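Local coordinates for protein sugar kinase MJ0406 (Methanococcus jannaschii, PDB 2C49) that phosphorylates nucleosides, preferring inosine, guanosine and cytidine, to their monophosphates, with ATP as the best phosphate donor and magnesium or manganese as cofactor, at residues T9-T14 with E60-V65; P127-E132 with L145-K150; T14-I19 with K39-A44. One frame throughout, in Å; residues are numbered along the deposited sequence.

Contacts 1 and 3 share Thr-14 and both touch the bound adenosine, with centres about 13 Å apart: contact 1 belongs to the edge of the eight-stranded central sheet, contact 3 to the separate four-stranded sheet. Strand 7-11 runs almost directly into strand 15-21, so one short passage of chain joins the two sheets at the nucleoside site. Contact 3 closes within the chain that contact 1 spans; contact 2 follows both in sequence. Contact 2 is centred about 13 Å from contact 1 and 25 Å from contact 3. Contacts 1 and 2 adjoin across neighbouring strands of the central sheet, 7-11 and 131-137, touching through Thr-9 and Thr-131, while contacts 1 and 3 border the nucleoside.

Contact 1. Residues T9-T14 with E60-V65; sequences TCVGHT and ELLSCV. With ADN (adenosine), chain C.
Cys-10 and Leu-61 sit side by side in a parallel beta ladder, where strands 7-11 and 58-62 form one end of the central sheet of this PfkB-family (ribokinase-like) kinase. Three backbone bonds make the ladder: Cys-10 N to Glu-60 O, Leu-62 N to Cys-10 O, and Gly-12 N to Leu-62 O, the last at 3.1 Å. On one face of the sheet Val-11 CG1 meets Leu-62 CD2, branched aliphatic groups suited to packing under helix 141-151. On that face too, Thr-9 OG1 donates a very short bond to Glu-60 OE2 (2.5 Å). The other oxygen, OE1, forms a salt bridge with Lys-87, which probably offsets the buried charge, while Thr-9 OG1 is also hydrogen-bonded to Thr-131.

Beyond the ladder, serine replaces the backbone as donor. With OG on the side of its own backbone N (chi1 -52°), Ser-63 gives its proton to Gly-12 O at 2.6 Å. Gly-12 has backbone angles at which a CB would press on the preceding carbonyl oxygen, so glycine is needed. The His-13 ring lies beside the bound adenosine, its CD2 3.4 Å from adenosine C2, and its NE2 is held by Asp-164. A water sits at ND1. Thr-14 extends the chain of hydroxyl bonds: its OG1 donates to Ser-63 OG at 2.8 Å, while Leu-61 CD2 lies 3.3 Å from Thr-14 OG1.

Contact 2. Residues P127-E132 with L145-K150; sequences PNFNTE and LKCAKK
Phe-129 and Lys-150 meet obliquely where the loop entering strand 131-137 packs on helix 141-151, the first strand and the helix of a beta-alpha-beta unit that continues into strand 156-160. The phenyl ring reaches toward the helix, and its CE2 comes within 3.8 Å of Lys-150 CG, so the aliphatic part of the lysine does the touching. One turn earlier, Cys-147 presents SG at the edge of the ring, 5.3 Å from the centroid and 80° off the normal, with CZ as the nearest ring atom. This sulfur-aromatic contact suits a compact, weakly polar residue in a buried place; Val-11 and Ile-136 also pack on Cys-147.

Lys-150 CG is anti to the backbone N (chi1 176°), which sends the chain out toward the loop; bends at chi2 and chi3 then carry CE alongside Pro-127 O at 3.4 Å, an oxygen the contact buries with no hydrogen-bond partner in the model. The same oxygen lies above one face of the Phe-129 ring, toward its rim. With an alanine here instead of Phe-129, a gap would probably open beside Cys-147 SG and Lys-150 CG would lose its apolar neighbour. Division of labour within the lysine follows: methylenes pack beside the ring, and the long chain lets the charged amine end at the exposed border.

Contact 3. Residues T14-I19 with K39-A44; sequences TALDYI and KYYGGA. With ADN (adenosine), chain C.
A first torsion that keeps CG near the backbone N (chi1 -76°) and a nearly eclipsed chi2 (-4°) swing the carboxylate of Asp-17 past Gly-42, whose CA lies 3.5 Å from OD2, to the ribose of adenosine. O2' donates to Asp-17 OD1 at 2.6 Å and O3' to Asp-17 OD2 at 2.5 Å. Just past strand 39-42, at the N-cap of helix 44-54, Gly-43 N gives O3' a 2.8 Å bond and O2' a weak one. A water donates to both Asp-17 OD2 and Tyr-41 O.

Antiparallel pairing of strands 15-21 and 39-42 in the smaller sheet, the lid over the substrate in ribokinase-like kinases, sets Asp-17 in place. Asp-17 and Tyr-40 form a hydrogen-bonded pair, with Tyr-40 N 2.6 Å from Asp-17 O and Asp-17 N bonded to Tyr-40 O. Nearer the nucleoside the ladder distorts: Ala-15 N bonds to Gly-42 O (3.1 Å) from above the carbonyl plane, and the return bond, Gly-42 N to Ala-15 O, is weak. A CB on Gly-42 would strike Asp-17 OD2, and one on Gly-43 Thr-14 CA, which explains both glycines.

On the Leu-16 face, Tyr-18 and Lys-39 run side by side. Lys-39 CG makes a CH-pi contact over the ring, 4.0 Å from its centroid, and a bend at chi4 brings NZ to Tyr-18 OH at 3.0 Å. Glu-95 of the second subunit binds both polar ends. The Asp-17 face thus offers a ribose diol paired acceptors and a backbone donor; the Tyr-18 face helps join the dimer through a salt bridge from Lys-39, a hydroxyl bond and aromatic packing.

Contact 1. Residues T9-T14 with E60-V65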
loop_
_atom_site.group_PDB
_atom_site.type_symbol
_atom_site.label_atom_id
_atom_site.label_comp_id
_atom_site.label_asym_id
_atom_site.label_seq_id
_atom_site.Cartn_x
_atom_site.Cartn_y
_atom_site.Cartn_z
ATOM N N THR A 9 13.605 -5.503 27.017
ATOM C CA THR A 9 13.398 -4.306 26.196
ATOM C C THR A 9 13.511 -4.714 24.730
ATOM O O THR A 9 14.443 -5.436 24.358
ATOM C CB THR A 9 14.509 -3.261 26.504
ATOM O OG1 THR A 9 14.427 -2.868 27.878
ATOM C CG2 THR A 9 14.239 -1.954 25.743
ATOM N N CYS A 10 12.563 -4.262 23.914
ATOM C CA CYS A 10 12.578 -4.482 22.457
ATOM C C CYS A 10 12.770 -3.100 21.813
ATOM O O CYS A 10 12.054 -2.133 22.128
ATOM C CB CYS A 10 11.261 -5.116 21.994
ATOM S SG CYS A 10 11.050 -6.790 22.661
ATOM N N VAL A 11 13.787 -3.006 20.984
ATOM C CA VAL A 11 14.166 -1.776 20.293
ATOM C C VAL A 11 14.033 -2.012 18.827
ATOM O O VAL A 11 14.544 -3.015 18.328
ATOM C CB VAL A 11 15.634 -1.400 20.569
ATOM C CG1 VAL A 11 15.995 -0.052 19.869
ATOM C CG2 VAL A 11 15.887 -1.288 22.087
ATOM N N GLY A 12 13.374 -1.073 18.119
ATOM C CA GLY A 12 13.205 -1.217 16.667
ATOM C C GLY A 12 11.795 -0.800 16.272
ATOM O O GLY A 12 11.016 -0.231 17.072
ATOM N N HIS A 13 11.424 -1.135 15.055
ATOM C CA HIS A 13 10.182 -0.620 14.486
ATOM C C HIS A 13 8.912 -1.140 15.128
ATOM O O HIS A 13 8.777 -2.343 15.400
ATOM C CB HIS A 13 10.092 -1.000 13.006
ATOM C CG HIS A 13 11.206 -0.450 12.169
ATOM N ND1 HIS A 13 11.418 0.903 11.991
ATOM C CD2 HIS A 13 12.148 -1.083 11.429
ATOM C CE1 HIS A 13 12.445 1.073 11.176
ATOM N NE2 HIS A 13 12.922 -0.118 10.852
ATOM N N THR A 14 7.985 -0.205 15.307
ATOM C CA THR A 14 6.570 -0.452 15.390
ATOM C C THR A 14 5.937 0.005 14.067
ATOM O O THR A 14 6.222 1.094 13.572
ATOM C CB THR A 14 5.996 0.378 16.557
ATOM O OG1 THR A 14 6.611 -0.108 17.766
ATOM C CG2 THR A 14 4.473 0.045 16.755
ATOM N N GLU A 60 9.083 -3.951 27.437
ATOM C CA GLU A 60 8.975 -2.546 27.121
ATOM C C GLU A 60 9.415 -2.357 25.696
ATOM O O GLU A 60 10.222 -3.145 25.162
ATOM C CB GLU A 60 9.797 -1.669 28.087
ATOM C CG GLU A 60 11.277 -2.031 28.211
ATOM C CD GLU A 60 12.048 -1.078 29.140
ATOM O OE1 GLU A 60 11.417 -0.417 29.993
ATOM O OE2 GLU A 60 13.288 -0.951 28.998
ATOM N N LEU A 61 8.881 -1.302 25.080
ATOM C CA LEU A 61 9.122 -1.013 23.670
ATOM C C LEU A 61 9.730 0.373 23.499
ATOM O O LEU A 61 9.276 1.372 24.124
ATOM C CB LEU A 61 7.796 -1.101 22.908
ATOM C CG LEU A 61 7.734 -0.843 21.395
ATOM C CD1 LEU A 61 8.457 -1.938 20.589
ATOM C CD2 LEU A 61 6.280 -0.781 20.983
ATOM N N LEU A 62 10.756 0.416 22.666
ATOM C CA LEU A 62 11.384 1.658 22.207
ATOM C C LEU A 62 11.312 1.698 20.697
ATOM O O LEU A 62 11.929 0.900 20.048
ATOM C CB LEU A 62 12.855 1.647 22.588
ATOM C CG LEU A 62 13.600 2.977 22.487
ATOM C CD1 LEU A 62 14.902 2.874 23.287
ATOM C CD2 LEU A 62 13.899 3.404 21.022
ATOM N N SER A 63 10.541 2.619 20.150
ATOM C CA SER A 63 10.400 2.792 18.706
ATOM C C SER A 63 10.087 4.232 18.458
ATOM O O SER A 63 9.595 4.944 19.354
ATOM C CB SER A 63 9.170 2.027 18.168
ATOM O OG SER A 63 9.160 0.671 18.579
ATOM N N CYS A 64 10.311 4.647 17.214
ATOM C CA CYS A 64 9.822 5.940 16.766
ATOM C C CYS A 64 8.495 5.724 16.038
ATOM O O CYS A 64 8.463 5.038 15.002
ATOM C CB CYS A 64 10.821 6.556 15.793
ATOM S SG CYS A 64 12.345 7.076 16.583
ATOM N N VAL A 65 7.430 6.333 16.575
ATOM C CA VAL A 65 6.102 6.314 15.954
ATOM C C VAL A 65 5.666 7.679 15.432
ATOM O O VAL A 65 6.265 8.723 15.741
ATOM C CB VAL A 65 5.015 5.755 16.923
ATOM C CG1 VAL A 65 5.364 4.357 17.354
ATOM C CG2 VAL A 65 4.819 6.687 18.131
HETATM O "O5'" ADN C . 9.334 -9.365 11.123
HETATM C "C5'" ADN C . 8.081 -9.159 10.473
HETATM C "C4'" ADN C . 7.839 -7.647 10.496
HETATM O "O4'" ADN C . 8.893 -6.903 9.886
HETATM C "C3'" ADN C . 6.495 -7.016 10.070
HETATM O "O3'" ADN C . 5.551 -6.779 11.114
HETATM C "C2'" ADN C . 6.852 -5.728 9.304
HETATM O "O2'" ADN C . 6.401 -4.526 9.924
HETATM C "C1'" ADN C . 8.380 -5.694 9.324
HETATM N N9 ADN C . 9.046 -5.372 8.083
HETATM C C8 ADN C . 8.764 -5.806 6.830
HETATM N N7 ADN C . 9.674 -5.296 5.943
HETATM C C5 ADN C . 10.558 -4.575 6.638
HETATM C C6 ADN C . 11.752 -3.747 6.445
HETATM N N6 ADN C . 12.224 -3.639 5.215
HETATM N N1 ADN C . 12.357 -3.123 7.486
HETATM C C2 ADN C . 11.928 -3.242 8.765
HETATM N N3 ADN C . 10.854 -3.987 9.070
HETATM C C4 ADN C . 10.135 -4.639 8.013
HETATM O O HOH W 1 10.701 2.756 14.122
#

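Contact 2. Residues P127-E132 with L145-K150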
loop_
_atom_site.group_PDB
_atom_site.type_symbol
_atom_site.label_atom_id
_atom_site.label_comp_id
_atom_site.label_asym_id
_atom_site.label_seq_id
_atom_site.Cartn_x
_atom_site.Cartn_y
_atom_site.Cartn_z
ATOM N N PRO A 127 18.246 5.310 26.426
ATOM C CA PRO A 127 18.328 5.490 27.881
ATOM C C PRO A 127 19.209 4.404 28.459
ATOM O O PRO A 127 19.623 3.490 27.742
ATOM C CB PRO A 127 16.885 5.272 28.345
ATOM C CG PRO A 127 16.312 4.301 27.332
ATOM C CD PRO A 127 16.980 4.675 26.003
ATOM N N ASN A 128 19.479 4.496 29.752
ATOM C CA ASN A 128 19.994 3.367 30.470
ATOM C C ASN A 128 18.856 2.325 30.369
ATOM O O ASN A 128 17.679 2.683 30.190
ATOM C CB ASN A 128 20.366 3.735 31.919
ATOM C CG ASN A 128 21.750 4.426 32.029
ATOM O OD1 ASN A 128 21.913 5.383 32.778
ATOM N ND2 ASN A 128 22.737 3.934 31.266
ATOM N N PHE A 129 19.218 1.056 30.366
ATOM C CA PHE A 129 18.247 -0.027 30.335
ATOM C C PHE A 129 18.356 -0.765 31.669
ATOM O O PHE A 129 19.453 -1.012 32.161
ATOM C CB PHE A 129 18.581 -1.007 29.203
ATOM C CG PHE A 129 18.516 -0.409 27.807
ATOM C CD1 PHE A 129 17.281 -0.111 27.216
ATOM C CD2 PHE A 129 19.685 -0.159 27.079
ATOM C CE1 PHE A 129 17.200 0.442 25.901
ATOM C CE2 PHE A 129 19.615 0.391 25.757
ATOM C CZ PHE A 129 18.370 0.680 25.182
ATOM N N ASN A 130 17.225 -1.116 32.264
ATOM C CA ASN A 130 17.275 -1.825 33.522
ATOM C C ASN A 130 16.710 -3.226 33.431
ATOM O O ASN A 130 16.321 -3.844 34.448
ATOM C CB ASN A 130 16.597 -0.979 34.602
ATOM C CG ASN A 130 17.324 0.341 34.834
ATOM O OD1 ASN A 130 16.797 1.424 34.529
ATOM N ND2 ASN A 130 18.545 0.260 35.360
ATOM N N THR A 131 16.697 -3.738 32.207
ATOM C CA THR A 131 16.127 -5.035 31.898
ATOM C C THR A 131 17.215 -6.082 31.798
ATOM O O THR A 131 18.357 -5.759 31.602
ATOM C CB THR A 131 15.390 -4.957 30.562
ATOM O OG1 THR A 131 16.181 -4.201 29.637
ATOM C CG2 THR A 131 14.083 -4.178 30.728
ATOM N N GLU A 132 16.837 -7.344 31.913
ATOM C CA GLU A 132 17.760 -8.477 31.818
ATOM C C GLU A 132 18.255 -8.629 30.384
ATOM O O GLU A 132 19.416 -9.005 30.134
ATOM C CB GLU A 132 17.051 -9.756 32.302
ATOM C CG GLU A 132 16.874 -9.769 33.825
ATOM C CD GLU A 132 16.235 -11.051 34.354
ATOM O OE1 GLU A 132 16.111 -12.014 33.560
ATOM O OE2 GLU A 132 15.852 -11.074 35.569
ATOM N N LEU A 145 23.466 0.421 17.190
ATOM C CA LEU A 145 24.838 0.281 17.687
ATOM C C LEU A 145 24.987 1.044 19.015
ATOM O O LEU A 145 25.633 0.554 19.919
ATOM C CB LEU A 145 25.863 0.807 16.675
ATOM C CG LEU A 145 27.358 0.766 17.107
ATOM C CD1 LEU A 145 27.863 -0.680 17.356
ATOM C CD2 LEU A 145 28.240 1.462 16.114
ATOM N N LYS A 146 24.383 2.227 19.119
ATOM C CA LYS A 146 24.362 2.910 20.402
ATOM C C LYS A 146 23.726 2.023 21.479
ATOM O O LYS A 146 24.215 1.972 22.596
ATOM C CB LYS A 146 23.587 4.218 20.334
ATOM C CG LYS A 146 24.340 5.365 19.656
ATOM C CD LYS A 146 23.408 6.595 19.554
ATOM C CE LYS A 146 24.056 7.685 18.644
ATOM N NZ LYS A 146 23.175 8.867 18.575
ATOM N N CYS A 147 22.623 1.365 21.152
ATOM C CA CYS A 147 21.903 0.545 22.138
ATOM C C CYS A 147 22.772 -0.621 22.616
ATOM O O CYS A 147 22.876 -0.897 23.812
ATOM C CB CYS A 147 20.632 -0.022 21.490
ATOM S SG CYS A 147 19.358 1.238 21.357
ATOM N N ALA A 148 23.389 -1.305 21.649
ATOM C CA ALA A 148 24.225 -2.463 21.927
ATOM C C ALA A 148 25.459 -2.070 22.752
ATOM O O ALA A 148 25.806 -2.759 23.713
ATOM C CB ALA A 148 24.634 -3.172 20.591
ATOM N N LYS A 149 26.103 -0.966 22.394
ATOM C CA LYS A 149 27.247 -0.480 23.158
ATOM C C LYS A 149 26.886 -0.031 24.581
ATOM O O LYS A 149 27.666 -0.196 25.512
ATOM C CB LYS A 149 27.979 0.640 22.400
ATOM C CG LYS A 149 28.725 0.093 21.166
ATOM C CD LYS A 149 29.450 1.224 20.388
ATOM C CE LYS A 149 30.949 1.109 20.518
ATOM N NZ LYS A 149 31.613 2.043 19.575
ATOM N N LYS A 150 25.725 0.576 24.697
ATOM C CA LYS A 150 25.120 0.991 25.963
ATOM C C LYS A 150 24.869 -0.220 26.871
ATOM O O LYS A 150 25.158 -0.185 28.061
ATOM C CB LYS A 150 23.770 1.645 25.637
ATOM C CG LYS A 150 22.887 2.074 26.849
ATOM C CD LYS A 150 23.577 3.049 27.685
ATOM C CE LYS A 150 22.888 4.397 27.645
ATOM N NZ LYS A 150 23.556 5.176 28.679
#

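Contact 3. Residues T14-I19 with K39-A44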
loop_
_atom_site.group_PDB
_atom_site.type_symbol
_atom_site.label_atom_id
_atom_site.label_comp_id
_atom_site.label_asym_id
_atom_site.label_seq_id
_atom_site.Cartn_x
_atom_site.Cartn_y
_atom_site.Cartn_z
ATOM N N THR A 14 7.985 -0.205 15.307
ATOM C CA THR A 14 6.570 -0.452 15.390
ATOM C C THR A 14 5.937 0.005 14.067
ATOM O O THR A 14 6.222 1.094 13.572
ATOM C CB THR A 14 5.996 0.378 16.557
ATOM O OG1 THR A 14 6.611 -0.108 17.766
ATOM C CG2 THR A 14 4.473 0.045 16.755
ATOM N N ALA A 15 5.075 -0.814 13.484
ATOM C CA ALA A 15 4.621 -0.534 12.114
ATOM C C ALA A 15 3.224 -1.058 11.883
ATOM O O ALA A 15 2.779 -1.920 12.626
ATOM C CB ALA A 15 5.600 -1.183 11.091
ATOM N N LEU A 16 2.543 -0.533 10.857
ATOM C CA LEU A 16 1.296 -1.091 10.340
ATOM C C LEU A 16 1.605 -1.840 9.025
ATOM O O LEU A 16 2.305 -1.340 8.146
ATOM C CB LEU A 16 0.206 -0.015 10.109
ATOM C CG LEU A 16 -0.262 0.626 11.414
ATOM C CD1 LEU A 16 -1.073 1.870 11.198
ATOM C CD2 LEU A 16 -1.024 -0.411 12.300
ATOM N N ASP A 17 1.099 -3.062 8.946
ATOM C CA ASP A 17 1.432 -4.001 7.900
ATOM C C ASP A 17 0.216 -4.271 7.029
ATOM O O ASP A 17 -0.891 -4.501 7.559
ATOM C CB ASP A 17 1.728 -5.359 8.534
ATOM C CG ASP A 17 3.072 -5.436 9.201
ATOM O OD1 ASP A 17 3.905 -4.476 9.153
ATOM O OD2 ASP A 17 3.406 -6.500 9.773
ATOM N N TYR A 18 0.447 -4.285 5.728
ATOM C CA TYR A 18 -0.451 -4.894 4.758
ATOM C C TYR A 18 0.240 -6.195 4.348
ATOM O O TYR A 18 1.460 -6.202 4.111
ATOM C CB TYR A 18 -0.525 -4.001 3.514
ATOM C CG TYR A 18 -1.446 -2.805 3.587
ATOM C CD1 TYR A 18 -0.924 -1.508 3.642
ATOM C CD2 TYR A 18 -2.839 -2.965 3.549
ATOM C CE1 TYR A 18 -1.758 -0.399 3.641
ATOM C CE2 TYR A 18 -3.690 -1.856 3.571
ATOM C CZ TYR A 18 -3.139 -0.573 3.598
ATOM O OH TYR A 18 -3.958 0.530 3.601
ATOM N N ILE A 19 -0.500 -7.301 4.306
ATOM C CA ILE A 19 0.095 -8.616 4.019
ATOM C C ILE A 19 -0.722 -9.276 2.894
ATOM O O ILE A 19 -1.942 -9.442 3.047
ATOM C CB ILE A 19 0.111 -9.491 5.302
ATOM C CG1 ILE A 19 0.808 -8.758 6.487
ATOM C CG2 ILE A 19 0.717 -10.859 5.032
ATOM C CD1 ILE A 19 0.681 -9.471 7.824
ATOM N N LYS A 39 -5.056 -3.569 7.452
ATOM C CA LYS A 39 -3.760 -3.312 8.083
ATOM C C LYS A 39 -3.694 -4.104 9.354
ATOM O O LYS A 39 -4.706 -4.257 10.044
ATOM C CB LYS A 39 -3.562 -1.841 8.441
ATOM C CG LYS A 39 -3.592 -0.841 7.270
ATOM C CD LYS A 39 -3.539 0.596 7.799
ATOM C CE LYS A 39 -3.697 1.631 6.661
ATOM N NZ LYS A 39 -5.124 1.642 6.109
ATOM N N TYR A 40 -2.503 -4.614 9.657
ATOM C CA TYR A 40 -2.260 -5.382 10.884
ATOM C C TYR A 40 -1.199 -4.704 11.728
ATOM O O TYR A 40 -0.284 -4.078 11.180
ATOM C CB TYR A 40 -1.757 -6.765 10.514
ATOM C CG TYR A 40 -2.770 -7.549 9.727
ATOM C CD1 TYR A 40 -2.844 -7.432 8.327
ATOM C CD2 TYR A 40 -3.671 -8.373 10.370
ATOM C CE1 TYR A 40 -3.778 -8.172 7.602
ATOM C CE2 TYR A 40 -4.625 -9.111 9.641
ATOM C CZ TYR A 40 -4.663 -8.995 8.266
ATOM O OH TYR A 40 -5.587 -9.708 7.553
ATOM N N TYR A 41 -1.345 -4.823 13.049
ATOM C CA TYR A 41 -0.329 -4.414 13.985
ATOM C C TYR A 41 0.952 -5.221 13.696
ATOM O O TYR A 41 0.916 -6.435 13.580
ATOM C CB TYR A 41 -0.825 -4.605 15.424
ATOM C CG TYR A 41 -2.076 -3.787 15.795
ATOM C CD1 TYR A 41 -3.059 -4.323 16.615
ATOM C CD2 TYR A 41 -2.241 -2.477 15.339
ATOM C CE1 TYR A 41 -4.213 -3.569 16.973
ATOM C CE2 TYR A 41 -3.363 -1.717 15.679
ATOM C CZ TYR A 41 -4.344 -2.272 16.511
ATOM O OH TYR A 41 -5.447 -1.540 16.846
ATOM N N GLY A 42 2.063 -4.512 13.530
ATOM C CA GLY A 42 3.302 -5.074 13.020
ATOM C C GLY A 42 4.532 -4.341 13.522
ATOM O O GLY A 42 4.451 -3.616 14.523
ATOM N N GLY A 43 5.651 -4.516 12.810
ATOM C CA GLY A 43 6.943 -3.994 13.213
ATOM C C GLY A 43 7.603 -5.027 14.123
ATOM O O GLY A 43 7.017 -5.428 15.134
ATOM N N ALA A 44 8.788 -5.484 13.729
ATOM C CA ALA A 44 9.541 -6.516 14.478
ATOM C C ALA A 44 9.682 -6.308 15.982
ATOM O O ALA A 44 9.549 -7.262 16.770
ATOM C CB ALA A 44 10.937 -6.736 13.871
HETATM O "O5'" ADN C . 9.334 -9.365 11.123
HETATM C "C5'" ADN C . 8.081 -9.159 10.473
HETATM C "C4'" ADN C . 7.839 -7.647 10.496
HETATM O "O4'" ADN C . 8.893 -6.903 9.886
HETATM C "C3'" ADN C . 6.495 -7.016 10.070
HETATM O "O3'" ADN C . 5.551 -6.779 11.114
HETATM C "C2'" ADN C . 6.852 -5.728 9.304
HETATM O "O2'" ADN C . 6.401 -4.526 9.924
HETATM C "C1'" ADN C . 8.380 -5.694 9.324
HETATM N N9 ADN C . 9.046 -5.372 8.083
HETATM C C8 ADN C . 8.764 -5.806 6.830
HETATM N N7 ADN C . 9.674 -5.296 5.943
HETATM C C5 ADN C . 10.558 -4.575 6.638
HETATM C C6 ADN C . 11.752 -3.747 6.445
HETATM N N6 ADN C . 12.224 -3.639 5.215
HETATM N N1 ADN C . 12.357 -3.123 7.486
HETATM C C2 ADN C . 11.928 -3.242 8.765
HETATM N N3 ADN C . 10.854 -3.987 9.070
HETATM C C4 ADN C . 10.135 -4.639 8.013
HETATM O O HOH W 2 1.430 -7.893 11.308
#